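Local coordinates for HD domain protein (Enterococcus faecalis, PDB 4LRL) that probably hydrolyses deoxyribonucleoside triphosphates as an HD-domain phosphohydrolase of the dGTPase type, its activity being under allosteric control by bound nucleotides, at residues T75-F80 with V266-S272; Y95-R99 with I126-A130; T386-Y392 with Q437-Y443. One frame throughout, in Å; residues are numbered along the deposited sequence.

Contact 1: residues T75-F80 with V266-S272; sequences TSSFTF and VYFHPVS. With DGT (2'-deoxyguanosine-5'-triphosphate), chain R; TTP (thymidine-5'-triphosphate), chain S.
Thr79 meets His269 by one branch and Ser272 by the other, where a loop meets a helix start beside two bound nucleotides. Its methyl CG2 sits squarely over the imidazole face, 3.4 Å from the centroid of the His269 ring and only 7° off the normal, a CH-pi contact. That methyl lies anti to the backbone N of Thr79, and OG1 then stands beside the backbone N, where it and Ser272 OG form a 2.7 Å hydrogen bond. The His269 ring is held at both nitrogens. ND1 accepts from Val271 N near the ring plane, the N-cap bond of helix 270-291, and NE2 donates to O2A of the dTTP at 2.8 Å, so cap and ligand together fix its rotation. Phe80 is sandwiched: Val266 CG2 lies over one face, and C2' of the dTTP deoxyribose covers the other, 3.3 Å from Phe80 CE1. Phe80 and His269 stand nearly perpendicular, and both line the thymidine triphosphate pocket. A water joins Ser76 OG, Ser272 OG and Val266 O, while Thr75 OG1 donates to Ser272 O from above the carbonyl plane at 3.2 Å. The backbone takes part too, since Thr79 O accepts from the sugar O3' of dTTP. Val271 CG2 lies against the phosphate chain of dGTP, a nucleotide that Lys38 of the second subunit holds by a hydrogen bond. The contact thus sets the loop between helices 62-65 and 87-108 against the break between helices 249-267 and 270-291, with helix 206-219 touching Phe80 and Val266 through Thr219.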
loop_
_atom_site.group_PDB
_atom_site.type_symbol
_atom_site.label_atom_id
_atom_site.label_comp_id
_atom_site.label_asym_id
_atom_site.label_seq_id
_atom_site.Cartn_x
_atom_site.Cartn_y
_atom_site.Cartn_z
ATOM N N THR C 75 11.924 -18.626 -13.984
ATOM C CA THR C 75 11.630 -17.982 -15.244
ATOM C C THR C 75 10.569 -16.910 -15.113
ATOM O O THR C 75 10.329 -16.167 -16.061
ATOM C CB THR C 75 11.150 -19.006 -16.288
ATOM O OG1 THR C 75 10.079 -19.776 -15.734
ATOM C CG2 THR C 75 12.302 -19.940 -16.714
ATOM N N SER C 76 9.937 -16.823 -13.950
ATOM C CA SER C 76 8.903 -15.821 -13.721
ATOM C C SER C 76 9.344 -14.379 -13.969
ATOM O O SER C 76 8.528 -13.546 -14.347
ATOM C CB SER C 76 8.323 -15.942 -12.323
ATOM O OG SER C 76 7.231 -16.847 -12.336
ATOM N N SER C 77 10.625 -14.093 -13.774
ATOM C CA SER C 77 11.134 -12.742 -13.970
ATOM C C SER C 77 10.988 -12.273 -15.424
ATOM O O SER C 77 11.040 -11.082 -15.708
ATOM C CB SER C 77 12.586 -12.641 -13.500
ATOM O OG SER C 77 13.468 -13.319 -14.385
ATOM N N PHE C 78 10.792 -13.210 -16.344
ATOM C CA PHE C 78 10.602 -12.837 -17.746
ATOM C C PHE C 78 9.210 -12.236 -18.006
ATOM O O PHE C 78 9.027 -11.428 -18.935
ATOM C CB PHE C 78 10.863 -14.033 -18.655
ATOM C CG PHE C 78 12.308 -14.436 -18.725
ATOM C CD1 PHE C 78 12.734 -15.635 -18.172
ATOM C CD2 PHE C 78 13.250 -13.614 -19.355
ATOM C CE1 PHE C 78 14.085 -16.029 -18.232
ATOM C CE2 PHE C 78 14.605 -13.993 -19.423
ATOM C CZ PHE C 78 15.017 -15.213 -18.862
ATOM N N THR C 79 8.246 -12.614 -17.168
ATOM C CA THR C 79 6.880 -12.108 -17.286
ATOM C C THR C 79 6.585 -11.020 -16.247
ATOM O O THR C 79 5.853 -10.075 -16.544
ATOM C CB THR C 79 5.845 -13.246 -17.176
ATOM O OG1 THR C 79 6.117 -14.232 -18.175
ATOM C CG2 THR C 79 4.434 -12.717 -17.385
ATOM N N PHE C 80 7.155 -11.171 -15.048
ATOM C CA PHE C 80 7.073 -10.192 -13.967
ATOM C C PHE C 80 8.499 -9.778 -13.621
ATOM O O PHE C 80 9.177 -10.471 -12.843
ATOM C CB PHE C 80 6.401 -10.813 -12.731
ATOM C CG PHE C 80 4.991 -11.306 -12.979
ATOM C CD1 PHE C 80 3.901 -10.474 -12.752
ATOM C CD2 PHE C 80 4.762 -12.606 -13.443
ATOM C CE1 PHE C 80 2.597 -10.927 -12.972
ATOM C CE2 PHE C 80 3.462 -13.072 -13.681
ATOM C CZ PHE C 80 2.375 -12.240 -13.449
ATOM N N VAL C 266 0.290 -15.881 -11.618
ATOM C CA VAL C 266 1.747 -15.814 -11.648
ATOM C C VAL C 266 2.401 -17.155 -12.000
ATOM O O VAL C 266 2.951 -17.301 -13.092
ATOM C CB VAL C 266 2.319 -15.229 -10.329
ATOM C CG1 VAL C 266 3.861 -15.260 -10.319
ATOM C CG2 VAL C 266 1.791 -13.821 -10.123
ATOM N N TYR C 267 2.315 -18.128 -11.096
ATOM C CA TYR C 267 3.038 -19.384 -11.257
ATOM C C TYR C 267 2.679 -20.127 -12.543
ATOM O O TYR C 267 3.543 -20.764 -13.138
ATOM C CB TYR C 267 2.877 -20.304 -10.023
ATOM C CG TYR C 267 3.219 -19.644 -8.685
ATOM C CD1 TYR C 267 2.489 -19.937 -7.537
ATOM C CD2 TYR C 267 4.259 -18.719 -8.575
ATOM C CE1 TYR C 267 2.788 -19.339 -6.317
ATOM C CE2 TYR C 267 4.556 -18.109 -7.358
ATOM C CZ TYR C 267 3.813 -18.429 -6.234
ATOM O OH TYR C 267 4.100 -17.830 -5.025
ATOM N N PHE C 268 1.421 -20.031 -12.970
ATOM C CA PHE C 268 0.952 -20.774 -14.138
ATOM C C PHE C 268 1.037 -19.971 -15.437
ATOM O O PHE C 268 0.564 -20.438 -16.473
ATOM C CB PHE C 268 -0.490 -21.265 -13.950
ATOM C CG PHE C 268 -0.670 -22.268 -12.828
ATOM C CD1 PHE C 268 0.424 -22.850 -12.187
ATOM C CD2 PHE C 268 -1.955 -22.654 -12.438
ATOM C CE1 PHE C 268 0.245 -23.788 -11.170
ATOM C CE2 PHE C 268 -2.147 -23.591 -11.423
ATOM C CZ PHE C 268 -1.040 -24.154 -10.785
ATOM N N HIS C 269 1.637 -18.776 -15.384
ATOM C CA HIS C 269 1.663 -17.881 -16.543
ATOM C C HIS C 269 2.308 -18.526 -17.763
ATOM O O HIS C 269 3.436 -19.024 -17.681
ATOM C CB HIS C 269 2.360 -16.557 -16.236
ATOM C CG HIS C 269 1.965 -15.457 -17.170
ATOM N ND1 HIS C 269 2.400 -15.397 -18.478
ATOM C CD2 HIS C 269 1.136 -14.399 -17.001
ATOM C CE1 HIS C 269 1.864 -14.343 -19.070
ATOM N NE2 HIS C 269 1.096 -13.717 -18.194
ATOM N N PRO C 270 1.591 -18.515 -18.902
ATOM C CA PRO C 270 2.067 -19.142 -20.154
ATOM C C PRO C 270 3.404 -18.607 -20.679
ATOM O O PRO C 270 4.210 -19.374 -21.192
ATOM C CB PRO C 270 0.950 -18.838 -21.156
ATOM C CG PRO C 270 -0.276 -18.567 -20.303
ATOM C CD PRO C 270 0.220 -17.979 -19.025
ATOM N N VAL C 271 3.642 -17.304 -20.574
ATOM C CA VAL C 271 4.869 -16.748 -21.131
ATOM C C VAL C 271 6.066 -17.246 -20.313
ATOM O O VAL C 271 7.073 -17.665 -20.876
ATOM C CB VAL C 271 4.808 -15.219 -21.232
ATOM C CG1 VAL C 271 6.133 -14.651 -21.673
ATOM C CG2 VAL C 271 3.706 -14.804 -22.200
ATOM N N SER C 272 5.932 -17.257 -18.991
ATOM C CA SER C 272 6.987 -17.789 -18.125
ATOM C C SER C 272 7.256 -19.251 -18.428
ATOM O O SER C 272 8.416 -19.680 -18.479
ATOM C CB SER C 272 6.609 -17.641 -16.654
ATOM O OG SER C 272 6.231 -16.308 -16.401
HETATM P PG DGT R . 2.456 -10.248 -27.739
HETATM O O1G DGT R . 1.219 -9.723 -27.031
HETATM O O2G DGT R . 2.157 -10.901 -29.082
HETATM O O3G DGT R . 3.626 -9.277 -27.753
HETATM O O3B DGT R . 3.028 -11.485 -26.868
HETATM P PB DGT R . 2.568 -11.786 -25.366
HETATM O O1B DGT R . 1.695 -13.013 -25.370
HETATM O O2B DGT R . 2.084 -10.516 -24.713
HETATM O O3A DGT R . 3.960 -12.193 -24.683
HETATM P PA DGT R . 5.147 -11.188 -24.289
HETATM O O1A DGT R . 6.425 -11.903 -24.624
HETATM O O2A DGT R . 4.951 -9.793 -24.788
HETATM O "O5'" DGT R . 5.061 -11.164 -22.679
HETATM C "C5'" DGT R . 3.848 -10.972 -21.958
HETATM C "C4'" DGT R . 4.054 -9.948 -20.844
HETATM O "O4'" DGT R . 5.297 -10.113 -20.141
HETATM C "C3'" DGT R . 4.141 -8.539 -21.413
HETATM O "O3'" DGT R . 2.854 -8.016 -21.787
HETATM C "C2'" DGT R . 4.855 -7.775 -20.305
HETATM C "C1'" DGT R . 5.682 -8.845 -19.590
HETATM N N9 DGT R . 7.140 -8.627 -19.752
HETATM C C8 DGT R . 8.030 -8.564 -18.740
HETATM N N7 DGT R . 9.299 -8.364 -19.191
HETATM C C5 DGT R . 9.225 -8.299 -20.533
HETATM C C6 DGT R . 10.181 -8.088 -21.656
HETATM O O6 DGT R . 11.406 -7.933 -21.485
HETATM N N1 DGT R . 9.709 -8.086 -22.896
HETATM C C2 DGT R . 8.410 -8.241 -23.176
HETATM N N2 DGT R . 8.050 -8.213 -24.475
HETATM N N3 DGT R . 7.466 -8.443 -22.216
HETATM C C4 DGT R . 7.808 -8.473 -20.895
HETATM P PA TTP S . 0.004 -10.169 -20.142
HETATM O O1A TTP S . 0.788 -9.668 -21.326
HETATM O O2A TTP S . 0.085 -11.623 -19.766
HETATM O O3A TTP S . -1.569 -9.802 -20.278
HETATM P PB TTP S . -2.246 -8.414 -20.801
HETATM O O1B TTP S . -1.569 -7.246 -20.122
HETATM O O2B TTP S . -3.737 -8.536 -20.578
HETATM O O3B TTP S . -1.941 -8.304 -22.402
HETATM P PG TTP S . -1.548 -9.485 -23.463
HETATM O O1G TTP S . -2.018 -8.912 -24.789
HETATM O O2G TTP S . -2.311 -10.718 -23.006
HETATM O O3G TTP S . -0.044 -9.632 -23.417
HETATM O "O5'" TTP S . 0.468 -9.320 -18.862
HETATM C "C5'" TTP S . 1.328 -8.183 -18.955
HETATM C "C4'" TTP S . 1.856 -7.841 -17.568
HETATM O "O4'" TTP S . 0.777 -7.891 -16.628
HETATM C "C3'" TTP S . 2.908 -8.841 -17.116
HETATM O "O3'" TTP S . 4.036 -8.191 -16.541
HETATM C "C2'" TTP S . 2.245 -9.643 -16.021
HETATM C "C1'" TTP S . 1.097 -8.767 -15.546
HETATM N N1 TTP S . -0.042 -9.605 -15.162
HETATM C C2 TTP S . -0.651 -9.456 -13.875
HETATM O O2 TTP S . -0.231 -8.600 -13.055
HETATM N N3 TTP S . -1.696 -10.242 -13.535
HETATM C C4 TTP S . -2.163 -11.167 -14.398
HETATM O O4 TTP S . -3.134 -11.878 -14.048
HETATM C C5 TTP S . -1.578 -11.332 -15.667
HETATM C C5M TTP S . -2.080 -12.361 -16.658
HETATM C C6 TTP S . -0.502 -10.530 -16.029
HETATM O O HOH W 1 5.010 -16.086 -14.163
#

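Contact 2: residues Y95-R99 with I126-A130; sequences YEITR and ITLCA
Leu128 lays its CD2 methyl against the Tyr95 ring, 3.7 Å from Tyr95 CE1, in a nearly antiparallel helix pair of the all-helical HD domain. The short axes pass 9.0 Å apart at 156°. CG of Leu128 stands anti to its own carbonyl carbon (chi1 -66°), and from there CD2 reaches a pocket walled by Tyr95, the CA and CB of Arg99, and the methyl of Thr98. Leu128 CB, by contrast, meets the ring of Tyr95 at its edge, near the ring plane. Beside this, two threonines touch by their methyls, with Thr98 CG2 3.6 Å from Thr127 CG2, while their hydroxyls bond to carbonyls four residues back, Val94 O and Glu123 O. Apolar branches therefore fill the interface, and the buried hydroxyls are satisfied locally; Tyr95 OH is bonded to His49 O. The Thr98 side chain lies about 10 Å from the bound nickel, whose ligands include His90 of helix 87-108 and His134, just after helix 124-133. Arg99 directs its end away from Leu128 and grips Glu96 side-on, with NH2 2.8 Å from Glu96 OE1 and NE 3.1 Å from Glu96 OE2, the latter bond almost straight at 177°.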
loop_
_atom_site.group_PDB
_atom_site.type_symbol
_atom_site.label_atom_id
_atom_site.label_comp_id
_atom_site.label_asym_id
_atom_site.label_seq_id
_atom_site.Cartn_x
_atom_site.Cartn_y
_atom_site.Cartn_z
ATOM N N TYR C 95 12.282 -18.514 7.989
ATOM C CA TYR C 95 12.841 -18.509 9.340
ATOM C C TYR C 95 12.140 -17.467 10.214
ATOM O O TYR C 95 11.756 -17.752 11.346
ATOM C CB TYR C 95 14.357 -18.256 9.325
ATOM C CG TYR C 95 14.842 -17.636 10.626
ATOM C CD1 TYR C 95 15.081 -18.429 11.748
ATOM C CD2 TYR C 95 15.008 -16.249 10.751
ATOM C CE1 TYR C 95 15.496 -17.866 12.955
ATOM C CE2 TYR C 95 15.418 -15.675 11.964
ATOM C CZ TYR C 95 15.665 -16.498 13.055
ATOM O OH TYR C 95 16.077 -15.965 14.249
ATOM N N GLU C 96 11.974 -16.259 9.682
ATOM C CA GLU C 96 11.350 -15.177 10.436
ATOM C C GLU C 96 9.897 -15.453 10.848
ATOM O O GLU C 96 9.529 -15.222 12.002
ATOM C CB GLU C 96 11.447 -13.839 9.687
ATOM C CG GLU C 96 10.779 -12.666 10.427
ATOM C CD GLU C 96 11.406 -12.337 11.789
ATOM O OE1 GLU C 96 10.802 -11.522 12.523
ATOM O OE2 GLU C 96 12.498 -12.856 12.129
ATOM N N ILE C 97 9.087 -15.929 9.906
ATOM C CA ILE C 97 7.687 -16.255 10.184
ATOM C C ILE C 97 7.612 -17.334 11.273
ATOM O O ILE C 97 6.810 -17.231 12.195
ATOM C CB ILE C 97 6.941 -16.715 8.906
ATOM C CG1 ILE C 97 6.874 -15.562 7.874
ATOM C CG2 ILE C 97 5.556 -17.282 9.254
ATOM C CD1 ILE C 97 6.070 -15.886 6.602
ATOM N N THR C 98 8.480 -18.338 11.163
ATOM C CA THR C 98 8.567 -19.455 12.104
ATOM C C THR C 98 8.953 -18.949 13.496
ATOM O O THR C 98 8.408 -19.410 14.506
ATOM C CB THR C 98 9.601 -20.499 11.615
ATOM O OG1 THR C 98 9.183 -21.025 10.353
ATOM C CG2 THR C 98 9.725 -21.647 12.579
ATOM N N ARG C 99 9.879 -17.991 13.539
ATOM C CA ARG C 99 10.286 -17.394 14.807
ATOM C C ARG C 99 9.110 -16.658 15.446
ATOM O O ARG C 99 8.884 -16.757 16.651
ATOM C CB ARG C 99 11.484 -16.464 14.620
ATOM C CG ARG C 99 12.030 -15.890 15.915
ATOM C CD ARG C 99 12.883 -14.656 15.661
ATOM N NE ARG C 99 12.126 -13.506 15.169
ATOM C CZ ARG C 99 11.327 -12.725 15.904
ATOM N NH1 ARG C 99 11.147 -12.951 17.206
ATOM N NH2 ARG C 99 10.698 -11.696 15.329
ATOM N N ILE C 126 15.559 -26.370 16.850
ATOM C CA ILE C 126 15.420 -27.304 15.734
ATOM C C ILE C 126 14.403 -26.819 14.690
ATOM O O ILE C 126 14.580 -27.045 13.490
ATOM C CB ILE C 126 15.073 -28.754 16.216
ATOM C CG1 ILE C 126 15.094 -29.731 15.031
ATOM C CG2 ILE C 126 13.734 -28.798 16.942
ATOM C CD1 ILE C 126 14.720 -31.161 15.382
ATOM N N THR C 127 13.347 -26.154 15.152
ATOM C CA THR C 127 12.311 -25.660 14.261
ATOM C C THR C 127 12.840 -24.481 13.429
ATOM O O THR C 127 12.543 -24.378 12.231
ATOM C CB THR C 127 11.030 -25.276 15.030
ATOM O OG1 THR C 127 10.625 -26.363 15.878
ATOM C CG2 THR C 127 9.896 -24.969 14.071
ATOM N N LEU C 128 13.632 -23.614 14.062
ATOM C CA LEU C 128 14.232 -22.473 13.375
ATOM C C LEU C 128 15.264 -22.948 12.363
ATOM O O LEU C 128 15.339 -22.431 11.244
ATOM C CB LEU C 128 14.857 -21.495 14.375
ATOM C CG LEU C 128 13.886 -20.778 15.308
ATOM C CD1 LEU C 128 14.608 -19.916 16.346
ATOM C CD2 LEU C 128 12.902 -19.958 14.495
ATOM N N CYS C 129 16.045 -23.951 12.754
ATOM C CA CYS C 129 17.037 -24.528 11.855
ATOM C C CYS C 129 16.373 -25.130 10.618
ATOM O O CYS C 129 16.738 -24.791 9.492
ATOM C CB CYS C 129 17.900 -25.553 12.589
ATOM S SG CYS C 129 19.040 -24.781 13.749
ATOM N N ALA C 130 15.381 -25.989 10.828
ATOM C CA ALA C 130 14.618 -26.564 9.709
ATOM C C ALA C 130 13.966 -25.507 8.815
ATOM O O ALA C 130 13.927 -25.676 7.598
ATOM C CB ALA C 130 13.599 -27.547 10.194
#

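Contact 3: residues T386-Y392 with Q437-Y443; sequences TAINSSY and QGDERFY
Ala387 and Tyr443 pair through two backbone hydrogen bonds in an antiparallel sheet, in which strand 441-444 runs between strands 354-357 and 387-389. Tyr443 N donates to Ala387 O at 2.8 Å, and Ala387 N returns a longer bond to Tyr443 O. Asn389 and Arg441 form the next hydrogen-bonded pair; between the two, Ile388 faces Phe442 in a non-hydrogen-bonded pair. This end is the compact one. On the face of Ala387 and Asn389, the Tyr443 ring presents its CE1 edge to Asn389 OD1, 3.4 Å away, with the amide and ring planes 59° apart. On the other face Phe442, its CG anti to the backbone N (chi1 174°), brings its CE1 to 3.7 Å from Thr386 CB and takes Ile388 CG1 near its ring plane, backed by Ile368 and Leu371 of helix 361-377.

Farther along, the strand pairing ends, and the chain passes through buried Ser390 and Ser391 into a short 3-10 segment, with Tyr392 and Gln437 at the solvent side. Side chains replace backbone partners here: Asp439 N donates to Ser391 OG at 3.2 Å, and Ser391 N makes a weak bond to Asp439 OD2. The Asp439 carboxylate also forms a salt bridge to Arg273 through OD1, which probably stabilises its negative charge. Tyr392, which belongs to a dATP site in this protein, spreads its exposed ring along the backbone of Gly438. With no side chain in between, Gly438 CA rests over one face, 3.8 Å from the centroid of the Tyr392 ring and 18° off its normal.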
loop_
_atom_site.group_PDB
_atom_site.type_symbol
_atom_site.label_atom_id
_atom_site.label_comp_id
_atom_site.label_asym_id
_atom_site.label_seq_id
_atom_site.Cartn_x
_atom_site.Cartn_y
_atom_site.Cartn_z
ATOM N N THR C 386 8.697 -27.450 -29.916
ATOM C CA THR C 386 7.333 -27.631 -29.427
ATOM C C THR C 386 7.351 -28.365 -28.098
ATOM O O THR C 386 8.324 -29.022 -27.751
ATOM C CB THR C 386 6.418 -28.442 -30.409
ATOM O OG1 THR C 386 6.776 -29.835 -30.402
ATOM C CG2 THR C 386 6.473 -27.897 -31.823
ATOM N N ALA C 387 6.255 -28.257 -27.362
ATOM C CA ALA C 387 6.078 -29.017 -26.138
ATOM C C ALA C 387 4.609 -29.130 -25.790
ATOM O O ALA C 387 3.770 -28.402 -26.324
ATOM C CB ALA C 387 6.843 -28.368 -24.970
ATOM N N ILE C 388 4.329 -30.067 -24.889
ATOM C CA ILE C 388 3.058 -30.198 -24.227
ATOM C C ILE C 388 3.381 -30.149 -22.737
ATOM O O ILE C 388 4.205 -30.923 -22.258
ATOM C CB ILE C 388 2.394 -31.563 -24.573
ATOM C CG1 ILE C 388 1.946 -31.588 -26.035
ATOM C CG2 ILE C 388 1.208 -31.867 -23.631
ATOM C CD1 ILE C 388 1.618 -32.972 -26.548
ATOM N N ASN C 389 2.773 -29.221 -22.007
ATOM C CA ASN C 389 2.791 -29.317 -20.542
ATOM C C ASN C 389 1.539 -28.782 -19.878
ATOM O O ASN C 389 0.788 -28.001 -20.467
ATOM C CB ASN C 389 4.069 -28.726 -19.912
ATOM C CG ASN C 389 4.196 -27.221 -20.108
ATOM O OD1 ASN C 389 3.217 -26.480 -20.039
ATOM N ND2 ASN C 389 5.422 -26.764 -20.325
ATOM N N SER C 390 1.310 -29.231 -18.653
ATOM C CA SER C 390 0.193 -28.745 -17.889
ATOM C C SER C 390 0.695 -28.121 -16.593
ATOM O O SER C 390 1.820 -28.384 -16.152
ATOM C CB SER C 390 -0.795 -29.877 -17.631
ATOM O OG SER C 390 -0.602 -30.469 -16.368
ATOM N N SER C 391 -0.136 -27.279 -15.997
ATOM C CA SER C 391 0.204 -26.668 -14.731
ATOM C C SER C 391 0.282 -27.711 -13.610
ATOM O O SER C 391 0.959 -27.483 -12.610
ATOM C CB SER C 391 -0.772 -25.544 -14.390
ATOM O OG SER C 391 -2.106 -26.006 -14.341
ATOM N N TYR C 392 -0.385 -28.855 -13.799
ATOM C CA TYR C 392 -0.329 -29.976 -12.848
ATOM C C TYR C 392 1.104 -30.435 -12.614
ATOM O O TYR C 392 1.432 -30.941 -11.542
ATOM C CB TYR C 392 -1.143 -31.177 -13.348
ATOM C CG TYR C 392 -2.639 -31.111 -13.104
ATOM C CD1 TYR C 392 -3.151 -30.912 -11.818
ATOM C CD2 TYR C 392 -3.544 -31.293 -14.158
ATOM C CE1 TYR C 392 -4.530 -30.869 -11.588
ATOM C CE2 TYR C 392 -4.929 -31.255 -13.937
ATOM C CZ TYR C 392 -5.412 -31.040 -12.649
ATOM O OH TYR C 392 -6.772 -30.999 -12.415
ATOM N N GLN C 437 -8.048 -27.164 -10.717
ATOM C CA GLN C 437 -7.783 -27.859 -11.973
ATOM C C GLN C 437 -6.457 -27.382 -12.560
ATOM O O GLN C 437 -5.838 -26.461 -12.025
ATOM C CB GLN C 437 -8.937 -27.679 -12.970
ATOM C CG GLN C 437 -9.547 -26.282 -13.009
ATOM C CD GLN C 437 -11.023 -26.302 -13.376
ATOM O OE1 GLN C 437 -11.890 -26.047 -12.537
ATOM N NE2 GLN C 437 -11.315 -26.621 -14.635
ATOM N N GLY C 438 -6.025 -28.020 -13.645
ATOM C CA GLY C 438 -4.766 -27.682 -14.306
ATOM C C GLY C 438 -4.915 -27.792 -15.806
ATOM O O GLY C 438 -5.567 -28.716 -16.300
ATOM N N ASP C 439 -4.311 -26.858 -16.536
ATOM C CA ASP C 439 -4.546 -26.749 -17.973
ATOM C C ASP C 439 -3.804 -27.804 -18.811
ATOM O O ASP C 439 -3.312 -28.802 -18.284
ATOM C CB ASP C 439 -4.227 -25.332 -18.468
ATOM C CG ASP C 439 -2.759 -24.959 -18.305
ATOM O OD1 ASP C 439 -2.492 -23.768 -18.059
ATOM O OD2 ASP C 439 -1.870 -25.828 -18.422
ATOM N N GLU C 440 -3.771 -27.582 -20.119
ATOM C CA GLU C 440 -2.909 -28.317 -21.033
ATOM C C GLU C 440 -2.518 -27.333 -22.123
ATOM O O GLU C 440 -3.383 -26.727 -22.762
ATOM C CB GLU C 440 -3.627 -29.520 -21.676
ATOM C CG GLU C 440 -4.065 -30.647 -20.742
ATOM C CD GLU C 440 -2.909 -31.462 -20.185
ATOM O OE1 GLU C 440 -1.904 -31.667 -20.906
ATOM O OE2 GLU C 440 -3.016 -31.909 -19.020
ATOM N N ARG C 441 -1.219 -27.172 -22.334
ATOM C CA ARG C 441 -0.745 -26.296 -23.399
ATOM C C ARG C 441 0.161 -26.964 -24.426
ATOM O O ARG C 441 0.941 -27.867 -24.105
ATOM C CB ARG C 441 -0.067 -25.059 -22.820
ATOM C CG ARG C 441 -1.058 -23.998 -22.422
ATOM C CD ARG C 441 -0.414 -22.816 -21.702
ATOM N NE ARG C 441 -1.473 -21.949 -21.205
ATOM C CZ ARG C 441 -2.087 -21.025 -21.933
ATOM N NH1 ARG C 441 -1.735 -20.814 -23.197
ATOM N NH2 ARG C 441 -3.056 -20.308 -21.389
ATOM N N PHE C 442 0.038 -26.496 -25.663
ATOM C CA PHE C 442 0.928 -26.872 -26.744
ATOM C C PHE C 442 1.783 -25.661 -27.125
ATOM O O PHE C 442 1.265 -24.578 -27.419
ATOM C CB PHE C 442 0.112 -27.383 -27.934
ATOM C CG PHE C 442 0.930 -27.656 -29.156
ATOM C CD1 PHE C 442 1.932 -28.628 -29.139
ATOM C CD2 PHE C 442 0.696 -26.947 -30.328
ATOM C CE1 PHE C 442 2.700 -28.888 -30.275
ATOM C CE2 PHE C 442 1.449 -27.204 -31.486
ATOM C CZ PHE C 442 2.456 -28.178 -31.459
ATOM N N TYR C 443 3.096 -25.840 -27.100
ATOM C CA TYR C 443 4.001 -24.726 -27.280
ATOM C C TYR C 443 4.611 -24.789 -28.661
ATOM O O TYR C 443 4.903 -25.864 -29.156
ATOM C CB TYR C 443 5.080 -24.730 -26.190
ATOM C CG TYR C 443 4.610 -24.130 -24.886
ATOM C CD1 TYR C 443 4.018 -24.920 -23.895
ATOM C CD2 TYR C 443 4.741 -22.768 -24.650
ATOM C CE1 TYR C 443 3.575 -24.348 -22.681
ATOM C CE2 TYR C 443 4.299 -22.190 -23.460
ATOM C CZ TYR C 443 3.717 -22.982 -22.483
ATOM O OH TYR C 443 3.291 -22.380 -21.319
#

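Contacts 1 and 2 are both buried, yet their chemistry differs with their place in the fold. Contact 2, within the HD domain, is apolar helix packing with its threonine hydroxyls bonded to carbonyls of the preceding turn; contact 1 mixes ring faces with hydroxyls, a water and two nucleotides, and touches the second subunit. Contact 3 is only partly buried and relies mainly on backbone pairing. Along the chain, contact 2 is nested inside the loop closed by contact 1, though their centres lie 29 Å apart. Contacts 1 and 3 touch directly: Pro270 O lies 3.1 Å from Tyr443 OH, probably a hydrogen bond, and Phe268 packs on Ser391, joining the sheet to the nucleotide-binding segment.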